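Local coordinates for Sqt1 (Chaetomium thermophilum, PDB 4ZOY), which probably serves as a dedicated WD40-repeat chaperone that captures a nascent ribosomal protein, most likely Rpl10, during ribosome biogenesis, at residues Ala335-Leu343 with Val354-Arg364; Ala256-Val264 with Ile273-Leu281. All coordinates share one frame; numbering follows the deposited sequence.

Both contacts lie in neighbouring four-stranded blades of the WD40 beta-propeller. Along the chain, strand 252-257 turns back into strand 263-268, which pairs with strand 273-277; contact 2 closes this hairpin at the end away from its connecting turn. After strand 320-324 completes that sheet, the next blade begins with strand 331-336, and contact 1 closes its hairpin of strands 342-347 and 352-356. The two follow in series, neither nested nor crossed; the centres of contact 1 and contact 2 are about 12 Å apart. They meet where the Phe336 ring packs on the backbone from Ala256 to Ser258 and Pro259 CG lies 3.2 Å from Ser337 O, joining the two blades.

Contact 1. Residues Ala335-Leu343 with Val354-Arg364; sequences AFSPSAPIL and VFDTSRSFALR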
ATOM      1  N   ALA A 335      -8.489   0.770  -4.075  1.00 14.11           N
ATOM      2  CA  ALA A 335      -8.873   1.152  -2.716  1.00 13.70           C
ATOM      3  C   ALA A 335     -10.369   1.264  -2.568  1.00 14.00           C
ATOM      4  O   ALA A 335     -11.044   1.919  -3.367  1.00 14.00           O
ATOM      5  CB  ALA A 335      -8.213   2.461  -2.332  1.00 15.56           C
ATOM      6  N   PHE A 336     -10.900   0.599  -1.547  1.00 14.96           N
ATOM      7  CA  PHE A 336     -12.265   0.842  -1.111  1.00 14.24           C
ATOM      8  C   PHE A 336     -12.313   2.061  -0.202  1.00 14.79           C
ATOM      9  O   PHE A 336     -11.453   2.226   0.673  1.00 16.48           O
ATOM     10  CB  PHE A 336     -12.827  -0.364  -0.348  1.00 15.36           C
ATOM     11  CG  PHE A 336     -13.170  -1.544  -1.217  1.00 12.85           C
ATOM     12  CD1 PHE A 336     -14.436  -1.667  -1.776  1.00 13.15           C
ATOM     13  CD2 PHE A 336     -12.237  -2.536  -1.453  1.00 12.57           C
ATOM     14  CE1 PHE A 336     -14.761  -2.769  -2.565  1.00 13.58           C
ATOM     15  CE2 PHE A 336     -12.553  -3.640  -2.239  1.00 15.11           C
ATOM     16  CZ  PHE A 336     -13.820  -3.755  -2.787  1.00 14.97           C
ATOM     17  N   SER A 337     -13.312   2.908  -0.390  1.00 13.13           N
ATOM     18  CA  SER A 337     -13.536   3.987   0.553  1.00 14.66           C
ATOM     19  C   SER A 337     -13.888   3.408   1.912  1.00 16.64           C
ATOM     20  O   SER A 337     -14.662   2.454   1.994  1.00 16.71           O
ATOM     21  CB  SER A 337     -14.652   4.904   0.071  1.00 16.98           C
ATOM     22  OG  SER A 337     -15.012   5.835   1.083  1.00 16.69           O
ATOM     23  N   PRO A 338     -13.345   3.996   2.983  1.00 16.60           N
ATOM     24  CA  PRO A 338     -13.651   3.494   4.323  1.00 18.03           C
ATOM     25  C   PRO A 338     -15.101   3.745   4.728  1.00 21.25           C
ATOM     26  O   PRO A 338     -15.578   3.037   5.616  1.00 21.73           O
ATOM     27  CB  PRO A 338     -12.688   4.283   5.222  1.00 19.72           C
ATOM     28  CG  PRO A 338     -12.414   5.541   4.471  1.00 22.85           C
ATOM     29  CD  PRO A 338     -12.409   5.132   3.014  1.00 17.96           C
ATOM     30  N   SER A 339     -15.789   4.702   4.109  1.00 18.18           N
ATOM     31  CA  SER A 339     -17.159   4.997   4.542  1.00 22.51           C
ATOM     32  C   SER A 339     -18.148   5.409   3.449  1.00 23.76           C
ATOM     33  O   SER A 339     -19.321   5.631   3.738  1.00 35.17           O
ATOM     34  CB  SER A 339     -17.130   6.087   5.609  1.00 27.26           C
ATOM     35  OG  SER A 339     -16.571   7.273   5.087  1.00 25.17           O
ATOM     36  N   ALA A 340     -17.699   5.519   2.207  1.00 16.92           N
ATOM     37  CA  ALA A 340     -18.617   5.739   1.095  1.00 16.52           C
ATOM     38  C   ALA A 340     -18.647   4.457   0.273  1.00 15.79           C
ATOM     39  O   ALA A 340     -17.679   3.701   0.277  1.00 17.40           O
ATOM     40  CB  ALA A 340     -18.179   6.928   0.247  1.00 19.10           C
ATOM     41  N   PRO A 341     -19.766   4.194  -0.421  1.00 17.48           N
ATOM     42  CA  PRO A 341     -19.894   2.919  -1.131  1.00 16.16           C
ATOM     43  C   PRO A 341     -19.235   2.972  -2.500  1.00 15.43           C
ATOM     44  O   PRO A 341     -19.901   2.859  -3.534  1.00 16.99           O
ATOM     45  CB  PRO A 341     -21.405   2.738  -1.239  1.00 17.75           C
ATOM     46  CG  PRO A 341     -21.929   4.130  -1.317  1.00 19.52           C
ATOM     47  CD  PRO A 341     -21.031   4.952  -0.415  1.00 19.17           C
ATOM     48  N   ILE A 342     -17.926   3.183  -2.498  1.00 14.22           N
ATOM     49  CA  ILE A 342     -17.195   3.282  -3.755  1.00 14.39           C
ATOM     50  C   ILE A 342     -15.857   2.563  -3.701  1.00 14.44           C
ATOM     51  O   ILE A 342     -15.259   2.379  -2.631  1.00 14.14           O
ATOM     52  CB  ILE A 342     -16.943   4.757  -4.182  1.00 15.29           C
ATOM     53  CG1 ILE A 342     -16.150   5.510  -3.107  1.00 17.21           C
ATOM     54  CG2 ILE A 342     -18.269   5.483  -4.500  1.00 16.41           C
ATOM     55  CD1 ILE A 342     -15.827   6.953  -3.492  1.00 17.24           C
ATOM     56  N   LEU A 343     -15.399   2.157  -4.884  1.00 12.90           N
ATOM     57  CA  LEU A 343     -14.103   1.540  -5.096  1.00 13.72           C
ATOM     58  C   LEU A 343     -13.370   2.351  -6.149  1.00 12.98           C
ATOM     59  O   LEU A 343     -13.945   2.647  -7.202  1.00 13.99           O
ATOM     60  CB  LEU A 343     -14.267   0.093  -5.570  1.00 14.29           C
ATOM     61  CG  LEU A 343     -13.019  -0.626  -6.092  1.00 14.68           C
ATOM     62  CD1 LEU A 343     -12.039  -0.951  -4.958  1.00 14.98           C
ATOM     63  CD2 LEU A 343     -13.402  -1.890  -6.880  1.00 16.34           C
ATOM     64  N   VAL A 354     -13.887   4.965 -10.799  1.00 12.69           N
ATOM     65  CA  VAL A 354     -14.615   4.900  -9.542  1.00 14.50           C
ATOM     66  C   VAL A 354     -15.886   4.108  -9.775  1.00 15.45           C
ATOM     67  O   VAL A 354     -16.651   4.414 -10.694  1.00 14.64           O
ATOM     68  CB  VAL A 354     -14.946   6.304  -9.010  1.00 14.71           C
ATOM     69  CG1 VAL A 354     -15.648   6.236  -7.648  1.00 15.55           C
ATOM     70  CG2 VAL A 354     -13.675   7.140  -8.914  1.00 16.61           C
ATOM     71  N   PHE A 355     -16.104   3.094  -8.942  1.00 13.21           N
ATOM     72  CA  PHE A 355     -17.266   2.209  -9.083  1.00 13.38           C
ATOM     73  C   PHE A 355     -18.152   2.260  -7.837  1.00 16.27           C
ATOM     74  O   PHE A 355     -17.650   2.375  -6.712  1.00 13.94           O
ATOM     75  CB  PHE A 355     -16.802   0.773  -9.324  1.00 12.65           C
ATOM     76  CG  PHE A 355     -15.881   0.625 -10.497  1.00 12.70           C
ATOM     77  CD1 PHE A 355     -16.400   0.428 -11.766  1.00 14.70           C
ATOM     78  CD2 PHE A 355     -14.498   0.680 -10.337  1.00 14.39           C
ATOM     79  CE1 PHE A 355     -15.567   0.284 -12.859  1.00 15.69           C
ATOM     80  CE2 PHE A 355     -13.652   0.549 -11.433  1.00 15.83           C
ATOM     81  CZ  PHE A 355     -14.186   0.346 -12.699  1.00 15.56           C
ATOM     82  N   ASP A 356     -19.461   2.144  -8.038  1.00 15.84           N
ATOM     83  CA  ASP A 356     -20.434   2.152  -6.942  1.00 13.40           C
ATOM     84  C   ASP A 356     -20.674   0.741  -6.395  1.00 15.87           C
ATOM     85  O   ASP A 356     -21.317  -0.092  -7.036  1.00 15.49           O
ATOM     86  CB  ASP A 356     -21.743   2.778  -7.422  1.00 14.76           C
ATOM     87  CG  ASP A 356     -21.745   4.305  -7.326  1.00 21.37           C
ATOM     88  OD1 ASP A 356     -20.710   4.900  -6.942  1.00 19.91           O
ATOM     89  OD2 ASP A 356     -22.796   4.909  -7.630  1.00 26.56           O
ATOM     90  N   THR A 357     -20.138   0.468  -5.209  1.00 14.85           N
ATOM     91  CA  THR A 357     -20.125  -0.883  -4.668  1.00 15.13           C
ATOM     92  C   THR A 357     -21.510  -1.371  -4.252  1.00 15.62           C
ATOM     93  O   THR A 357     -21.705  -2.569  -4.100  1.00 17.28           O
ATOM     94  CB  THR A 357     -19.173  -0.981  -3.458  1.00 14.11           C
ATOM     95  OG1 THR A 357     -19.671  -0.166  -2.388  1.00 16.90           O
ATOM     96  CG2 THR A 357     -17.778  -0.498  -3.840  1.00 14.96           C
ATOM     97  N   SER A 358     -22.454  -0.451  -4.074  1.00 16.06           N
ATOM     98  CA  SER A 358     -23.809  -0.832  -3.704  1.00 17.87           C
ATOM     99  C   SER A 358     -24.707  -0.899  -4.934  1.00 17.66           C
ATOM    100  O   SER A 358     -25.917  -1.060  -4.809  1.00 20.06           O
ATOM    101  CB  SER A 358     -24.391   0.142  -2.680  1.00 21.40           C
ATOM    102  OG  SER A 358     -24.516   1.441  -3.232  1.00 31.25           O
ATOM    103  N   ARG A 359     -24.114  -0.804  -6.120  1.00 15.70           N
ATOM    104  CA  ARG A 359     -24.885  -0.826  -7.365  1.00 16.85           C
ATOM    105  C   ARG A 359     -24.238  -1.719  -8.420  1.00 18.90           C
ATOM    106  O   ARG A 359     -24.088  -1.327  -9.579  1.00 21.85           O
ATOM    107  CB  ARG A 359     -25.055   0.594  -7.901  1.00 14.81           C
ATOM    108  CG  ARG A 359     -25.749   1.535  -6.932  1.00 17.42           C
ATOM    109  CD  ARG A 359     -25.780   2.959  -7.467  1.00 27.32           C
ATOM    110  NE  ARG A 359     -26.237   2.956  -8.845  1.00 40.02           N
ATOM    111  CZ  ARG A 359     -25.542   3.381  -9.897  1.00 25.98           C
ATOM    112  NH1 ARG A 359     -24.329   3.924  -9.781  1.00 25.31           N
ATOM    113  NH2 ARG A 359     -26.093   3.288 -11.090  1.00 29.60           N
ATOM    114  N   SER A 360     -23.871  -2.928  -8.008  1.00 18.70           N
ATOM    115  CA  SER A 360     -23.226  -3.901  -8.892  1.00 16.16           C
ATOM    116  C   SER A 360     -21.970  -3.326  -9.533  1.00 16.70           C
ATOM    117  O   SER A 360     -21.617  -3.679 -10.658  1.00 17.52           O
ATOM    118  CB  SER A 360     -24.206  -4.390  -9.967  1.00 16.11           C
ATOM    119  OG  SER A 360     -23.690  -5.540 -10.623  1.00 17.87           O
ATOM    120  N   PHE A 361     -21.292  -2.455  -8.790  1.00 14.97           N
ATOM    121  CA  PHE A 361     -20.044  -1.861  -9.252  1.00 14.33           C
ATOM    122  C   PHE A 361     -20.239  -1.131 -10.581  1.00 15.24           C
ATOM    123  O   PHE A 361     -19.348  -1.108 -11.451  1.00 15.12           O
ATOM    124  CB  PHE A 361     -18.949  -2.925  -9.315  1.00 14.68           C
ATOM    125  CG  PHE A 361     -18.521  -3.391  -7.950  1.00 15.64           C
ATOM    126  CD1 PHE A 361     -19.273  -4.326  -7.260  1.00 17.39           C
ATOM    127  CD2 PHE A 361     -17.393  -2.854  -7.341  1.00 15.15           C
ATOM    128  CE1 PHE A 361     -18.904  -4.731  -5.976  1.00 16.05           C
ATOM    129  CE2 PHE A 361     -17.018  -3.249  -6.069  1.00 16.89           C
ATOM    130  CZ  PHE A 361     -17.775  -4.186  -5.384  1.00 16.48           C
ATOM    131  N   ALA A 362     -21.404  -0.496 -10.711  1.00 13.71           N
ATOM    132  CA  ALA A 362     -21.643   0.418 -11.825  1.00 14.04           C
ATOM    133  C   ALA A 362     -20.581   1.503 -11.840  1.00 15.14           C
ATOM    134  O   ALA A 362     -20.060   1.901 -10.795  1.00 16.58           O
ATOM    135  CB  ALA A 362     -23.022   1.049 -11.728  1.00 16.81           C
ATOM    136  N   LEU A 363     -20.260   1.989 -13.027  1.00 15.70           N
ATOM    137  CA  LEU A 363     -19.264   3.040 -13.156  1.00 15.14           C
ATOM    138  C   LEU A 363     -19.812   4.379 -12.698  1.00 16.16           C
ATOM    139  O   LEU A 363     -20.852   4.845 -13.184  1.00 20.07           O
ATOM    140  CB  LEU A 363     -18.785   3.138 -14.601  1.00 15.41           C
ATOM    141  CG  LEU A 363     -17.729   4.196 -14.921  1.00 15.62           C
ATOM    142  CD1 LEU A 363     -16.453   3.893 -14.156  1.00 16.04           C
ATOM    143  CD2 LEU A 363     -17.465   4.150 -16.414  1.00 17.51           C
ATOM    144  N   ARG A 364     -19.135   4.982 -11.725  1.00 15.33           N
ATOM    145  CA  ARG A 364     -19.505   6.301 -11.237  1.00 16.65           C
ATOM    146  C   ARG A 364     -18.783   7.382 -12.030  1.00 16.45           C
ATOM    147  O   ARG A 364     -19.368   8.382 -12.416  1.00 18.16           O
ATOM    148  CB  ARG A 364     -19.172   6.429  -9.748  1.00 17.00           C
ATOM    149  CG  ARG A 364     -19.826   7.616  -9.076  1.00 21.17           C
ATOM    150  CD  ARG A 364     -19.326   7.778  -7.642  1.00 20.41           C
ATOM    151  NE  ARG A 364     -20.011   8.871  -6.960  1.00 22.27           N
ATOM    152  CZ  ARG A 364     -21.041   8.705  -6.138  1.00 23.24           C
ATOM    153  NH1 ARG A 364     -21.502   7.488  -5.878  1.00 23.03           N
ATOM    154  NH2 ARG A 364     -21.608   9.758  -5.568  1.00 23.93           N
TER
HETATM  155  O   HOH W   1     -22.645   2.429  -4.442  1.00 20.74           O
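Thr357 presses its methyl group into the backbone between Ile342 and Leu343, its CG2 lying 3.6 Å from Ile342 C. OG1 sits between the backbone N and the carbonyl carbon (chi1 65°), which puts CG2 anti to the carbonyl carbon, where it also meets the edge of Phe336 at CE1 (4.0 Å). Leu343 fills this tight part of the contact from the opposing strand: CD1 lies over the face of Phe336, 3.7 Å above the ring plane, while CD2 reaches the edge of Phe361 at CE2 (3.9 Å). Thr357 CA sits over the face of Phe361, whose side chain crosses that of Phe336 at about a right angle.

Leu343 and Phe355 form an antiparallel hydrogen-bonded pair at the open end of the hairpin of strands 342-347 and 352-356, in a WD40 propeller blade; Asp356 to Arg359 form a type I turn. Thr357 N also donates to Pro341 O (2.9 Å), from 52° above the plane of that carbonyl. Here the contact loosens toward solvent: the ring of Pro341, centre of an inverse gamma turn, meets Ser358 through CB, 3.9 Å from Ser358 OG, and water 1 joins Pro341 O to Ser358 N.

On the face bearing Ile342 and Asp356, Ile342 CG2 packs 3.5 Å from Asp356 OD1. Two salt bridges hold that carboxylate, Arg364 NH1 to OD1 on the syn side and Arg359 NH1 to OD2 on the anti side; Arg364 NH2 also donates to Arg410 O. Ile342 packs on Phe381 of strand 376-381, while Leu343 and Phe361 rest on Ile275 of strand 273-277 and Phe355 on Leu324 of strand 320-324.

Contact 2. Residues Ala256-Val264 with Ile273-Leu281; sequences AVSPTGAVV and IKIVGLPRL
The open end of a beta hairpin in a WD40 propeller blade is formed here, where strands 263-268 and 273-277 pair antiparallel and Val264 faces Val276. These two residues make a hydrogen-bonded pair, Val264 N to Val276 O and Val276 N to Val264 O. On the same face of the sheet the two side chains lie side by side, pointing the same way, with Val264 CG1 3.8 Å from Val276 CB. The other face carries Val263, whose CB meets Ile275 CG2 at 3.9 Å.

Beyond Gly277, Leu278 N donates to Ala262 O (2.9 Å), approaching from above that carbonyl plane. The Leu278 side chain is directed toward residues 256-264: CD1 touches Gly261 O at 3.4 Å and Val257 CG1 at 3.9 Å, the Leu278 and Val257 side chains crossing at about a right angle, and CD2 packs on Val264 CG1. Further out, the Arg280 chain bends at chi2 (76°) and chi3 (44°), which folds its guanidinium over Ala262, so that the methyl CB stands 3.4 Å above one face, offset toward the rim. Water 2 donates to both Gly261 O and Pro279 O, bridging the two loops.

Within the propeller, Val276 and Leu278 face Val237 of strand 235-239 in the preceding blade, Val263 lies against Leu321 of strand 320-324, and Ala256 packs on Leu334 of strand 331-336 in the following blade.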
ATOM      1  N   ALA A 256      -7.442  -5.341  -2.755  1.00 12.78           N
ATOM      2  CA  ALA A 256      -8.019  -4.547  -1.683  1.00 14.01           C
ATOM      3  C   ALA A 256      -9.225  -5.290  -1.122  1.00 13.91           C
ATOM      4  O   ALA A 256      -9.934  -6.002  -1.844  1.00 14.38           O
ATOM      5  CB  ALA A 256      -8.412  -3.156  -2.173  1.00 14.98           C
ATOM      6  N   VAL A 257      -9.448  -5.142   0.180  1.00 14.81           N
ATOM      7  CA  VAL A 257     -10.594  -5.757   0.838  1.00 14.81           C
ATOM      8  C   VAL A 257     -11.556  -4.665   1.319  1.00 14.69           C
ATOM      9  O   VAL A 257     -11.125  -3.619   1.779  1.00 15.35           O
ATOM     10  CB  VAL A 257     -10.137  -6.654   2.012  1.00 13.76           C
ATOM     11  CG1 VAL A 257     -11.348  -7.267   2.712  1.00 16.06           C
ATOM     12  CG2 VAL A 257      -9.215  -7.756   1.513  1.00 15.94           C
ATOM     13  N   SER A 258     -12.863  -4.899   1.187  1.00 13.69           N
ATOM     14  CA  SER A 258     -13.866  -3.887   1.531  1.00 14.71           C
ATOM     15  C   SER A 258     -13.955  -3.669   3.040  1.00 15.82           C
ATOM     16  O   SER A 258     -13.530  -4.529   3.811  1.00 15.58           O
ATOM     17  CB  SER A 258     -15.233  -4.287   0.966  1.00 16.27           C
ATOM     18  OG  SER A 258     -15.747  -5.415   1.659  1.00 17.22           O
ATOM     19  N   PRO A 259     -14.497  -2.515   3.465  1.00 16.83           N
ATOM     20  CA  PRO A 259     -14.494  -2.187   4.902  1.00 16.68           C
ATOM     21  C   PRO A 259     -15.268  -3.165   5.786  1.00 15.90           C
ATOM     22  O   PRO A 259     -14.970  -3.232   6.976  1.00 20.41           O
ATOM     23  CB  PRO A 259     -15.152  -0.805   4.956  1.00 20.13           C
ATOM     24  CG  PRO A 259     -15.000  -0.246   3.613  1.00 26.33           C
ATOM     25  CD  PRO A 259     -14.899  -1.368   2.633  1.00 17.81           C
ATOM     26  N   THR A 260     -16.248  -3.877   5.238  1.00 16.64           N
ATOM     27  CA  THR A 260     -16.958  -4.880   6.033  1.00 18.44           C
ATOM     28  C   THR A 260     -16.309  -6.252   5.957  1.00 20.80           C
ATOM     29  O   THR A 260     -16.745  -7.187   6.623  1.00 20.15           O
ATOM     30  CB  THR A 260     -18.409  -5.042   5.576  1.00 23.14           C
ATOM     31  OG1 THR A 260     -18.419  -5.487   4.215  1.00 24.22           O
ATOM     32  CG2 THR A 260     -19.166  -3.730   5.699  1.00 25.03           C
ATOM     33  N   GLY A 261     -15.291  -6.383   5.112  1.00 15.69           N
ATOM     34  CA  GLY A 261     -14.678  -7.667   4.854  1.00 17.32           C
ATOM     35  C   GLY A 261     -15.485  -8.605   3.970  1.00 16.20           C
ATOM     36  O   GLY A 261     -15.122  -9.764   3.813  1.00 18.51           O
ATOM     37  N   ALA A 262     -16.559  -8.104   3.370  1.00 16.76           N
ATOM     38  CA  ALA A 262     -17.457  -8.962   2.592  1.00 17.92           C
ATOM     39  C   ALA A 262     -16.919  -9.341   1.218  1.00 15.92           C
ATOM     40  O   ALA A 262     -17.277 -10.381   0.675  1.00 17.09           O
ATOM     41  CB  ALA A 262     -18.824  -8.287   2.434  1.00 20.45           C
ATOM     42  N   VAL A 263     -16.084  -8.484   0.632  1.00 14.80           N
ATOM     43  CA  VAL A 263     -15.515  -8.802  -0.673  1.00 15.29           C
ATOM     44  C   VAL A 263     -14.059  -8.406  -0.770  1.00 14.73           C
ATOM     45  O   VAL A 263     -13.574  -7.547  -0.031  1.00 14.66           O
ATOM     46  CB  VAL A 263     -16.277  -8.119  -1.853  1.00 17.51           C
ATOM     47  CG1 VAL A 263     -17.765  -8.467  -1.822  1.00 18.22           C
ATOM     48  CG2 VAL A 263     -16.103  -6.623  -1.822  1.00 17.29           C
ATOM     49  N   VAL A 264     -13.389  -9.043  -1.718  1.00 14.00           N
ATOM     50  CA  VAL A 264     -12.049  -8.650  -2.109  1.00 13.71           C
ATOM     51  C   VAL A 264     -12.078  -8.247  -3.583  1.00 15.69           C
ATOM     52  O   VAL A 264     -12.764  -8.880  -4.395  1.00 15.56           O
ATOM     53  CB  VAL A 264     -11.024  -9.791  -1.847  1.00 14.37           C
ATOM     54  CG1 VAL A 264     -11.414 -11.075  -2.581  1.00 17.45           C
ATOM     55  CG2 VAL A 264      -9.612  -9.359  -2.218  1.00 14.18           C
ATOM     56  N   ILE A 273     -10.644  -5.879 -13.402  1.00 14.62           N
ATOM     57  CA  ILE A 273     -10.889  -5.957 -11.973  1.00 13.62           C
ATOM     58  C   ILE A 273     -11.894  -7.073 -11.730  1.00 16.71           C
ATOM     59  O   ILE A 273     -12.874  -7.193 -12.461  1.00 16.17           O
ATOM     60  CB  ILE A 273     -11.449  -4.642 -11.409  1.00 13.90           C
ATOM     61  CG1 ILE A 273     -10.471  -3.493 -11.649  1.00 15.79           C
ATOM     62  CG2 ILE A 273     -11.747  -4.785  -9.914  1.00 15.30           C
ATOM     63  CD1 ILE A 273     -11.074  -2.139 -11.474  1.00 17.51           C
ATOM     64  N   LYS A 274     -11.648  -7.902 -10.722  1.00 13.60           N
ATOM     65  CA  LYS A 274     -12.610  -8.927 -10.314  1.00 13.76           C
ATOM     66  C   LYS A 274     -13.009  -8.700  -8.866  1.00 15.00           C
ATOM     67  O   LYS A 274     -12.150  -8.418  -8.027  1.00 15.66           O
ATOM     68  CB  LYS A 274     -12.029 -10.334 -10.472  1.00 14.52           C
ATOM     69  CG  LYS A 274     -11.559 -10.696 -11.871  1.00 16.00           C
ATOM     70  CD  LYS A 274     -12.744 -10.983 -12.771  1.00 17.65           C
ATOM     71  CE  LYS A 274     -12.304 -11.266 -14.198  1.00 19.33           C
ATOM     72  NZ  LYS A 274     -13.485 -11.670 -15.038  1.00 23.95           N
ATOM     73  N   ILE A 275     -14.304  -8.821  -8.579  1.00 14.49           N
ATOM     74  CA  ILE A 275     -14.840  -8.718  -7.221  1.00 13.47           C
ATOM     75  C   ILE A 275     -15.241 -10.117  -6.756  1.00 16.41           C
ATOM     76  O   ILE A 275     -16.047 -10.774  -7.414  1.00 16.87           O
ATOM     77  CB  ILE A 275     -16.064  -7.781  -7.143  1.00 14.18           C
ATOM     78  CG1 ILE A 275     -15.758  -6.441  -7.818  1.00 14.43           C
ATOM     79  CG2 ILE A 275     -16.488  -7.578  -5.687  1.00 14.96           C
ATOM     80  CD1 ILE A 275     -14.561  -5.685  -7.226  1.00 13.99           C
ATOM     81  N   VAL A 276     -14.678 -10.562  -5.631  1.00 14.35           N
ATOM     82  CA  VAL A 276     -14.887 -11.924  -5.136  1.00 16.39           C
ATOM     83  C   VAL A 276     -15.414 -11.885  -3.710  1.00 16.26           C
ATOM     84  O   VAL A 276     -14.946 -11.101  -2.887  1.00 16.28           O
ATOM     85  CB  VAL A 276     -13.583 -12.746  -5.184  1.00 15.18           C
ATOM     86  CG1 VAL A 276     -13.798 -14.147  -4.628  1.00 18.75           C
ATOM     87  CG2 VAL A 276     -13.058 -12.830  -6.609  1.00 17.43           C
ATOM     88  N   GLY A 277     -16.405 -12.722  -3.412  1.00 15.38           N
ATOM     89  CA  GLY A 277     -16.951 -12.764  -2.067  1.00 19.55           C
ATOM     90  C   GLY A 277     -16.045 -13.457  -1.054  1.00 13.38           C
ATOM     91  O   GLY A 277     -15.331 -14.410  -1.381  1.00 16.70           O
ATOM     92  N   LEU A 278     -16.094 -12.957   0.175  1.00 14.93           N
ATOM     93  CA  LEU A 278     -15.362 -13.542   1.300  1.00 17.58           C
ATOM     94  C   LEU A 278     -16.337 -14.004   2.364  1.00 19.63           C
ATOM     95  O   LEU A 278     -17.417 -13.434   2.494  1.00 24.06           O
ATOM     96  CB  LEU A 278     -14.410 -12.523   1.917  1.00 15.78           C
ATOM     97  CG  LEU A 278     -13.308 -11.965   1.025  1.00 16.44           C
ATOM     98  CD1 LEU A 278     -12.556 -10.910   1.835  1.00 18.34           C
ATOM     99  CD2 LEU A 278     -12.388 -13.070   0.525  1.00 17.70           C
ATOM    100  N   PRO A 279     -15.949 -15.013   3.154  1.00 19.03           N
ATOM    101  CA  PRO A 279     -16.782 -15.350   4.313  1.00 20.78           C
ATOM    102  C   PRO A 279     -16.614 -14.315   5.420  1.00 23.20           C
ATOM    103  O   PRO A 279     -15.534 -13.752   5.571  1.00 26.16           O
ATOM    104  CB  PRO A 279     -16.232 -16.710   4.742  1.00 22.51           C
ATOM    105  CG  PRO A 279     -14.767 -16.607   4.416  1.00 19.03           C
ATOM    106  CD  PRO A 279     -14.726 -15.834   3.098  1.00 19.77           C
ATOM    107  N   ARG A 280     -17.670 -14.067   6.186  1.00 39.73           N
ATOM    108  CA  ARG A 280     -17.571 -13.141   7.310  1.00 39.88           C
ATOM    109  C   ARG A 280     -17.181 -13.923   8.566  1.00 34.22           C
ATOM    110  O   ARG A 280     -17.778 -14.952   8.867  1.00 40.17           O
ATOM    111  CB  ARG A 280     -18.886 -12.388   7.506  1.00 47.30           C
ATOM    112  CG  ARG A 280     -18.705 -10.901   7.787  1.00 49.51           C
ATOM    113  CD  ARG A 280     -18.346 -10.128   6.519  1.00 47.49           C
ATOM    114  NE  ARG A 280     -19.148 -10.528   5.364  1.00 52.80           N
ATOM    115  CZ  ARG A 280     -20.407 -10.151   5.154  1.00 56.28           C
ATOM    116  NH1 ARG A 280     -21.016  -9.349   6.018  1.00 57.16           N
ATOM    117  NH2 ARG A 280     -21.054 -10.568   4.070  1.00 50.49           N
ATOM    118  N   LEU A 281     -16.160 -13.448   9.273  1.00 41.63           N
ATOM    119  CA  LEU A 281     -15.590 -14.186  10.394  1.00 36.71           C
ATOM    120  C   LEU A 281     -15.512 -13.320  11.649  1.00 38.78           C
ATOM    121  O   LEU A 281     -16.506 -12.754  12.094  1.00 49.91           O
ATOM    122  CB  LEU A 281     -14.194 -14.699  10.041  1.00 34.93           C
ATOM    123  CG  LEU A 281     -14.034 -15.592   8.809  1.00 28.16           C
ATOM    124  CD1 LEU A 281     -12.574 -15.666   8.423  1.00 37.78           C
ATOM    125  CD2 LEU A 281     -14.568 -16.972   9.066  1.00 30.59           C
TER
HETATM  126  O   HOH W   2     -14.261 -11.395   5.760  1.00 23.99           O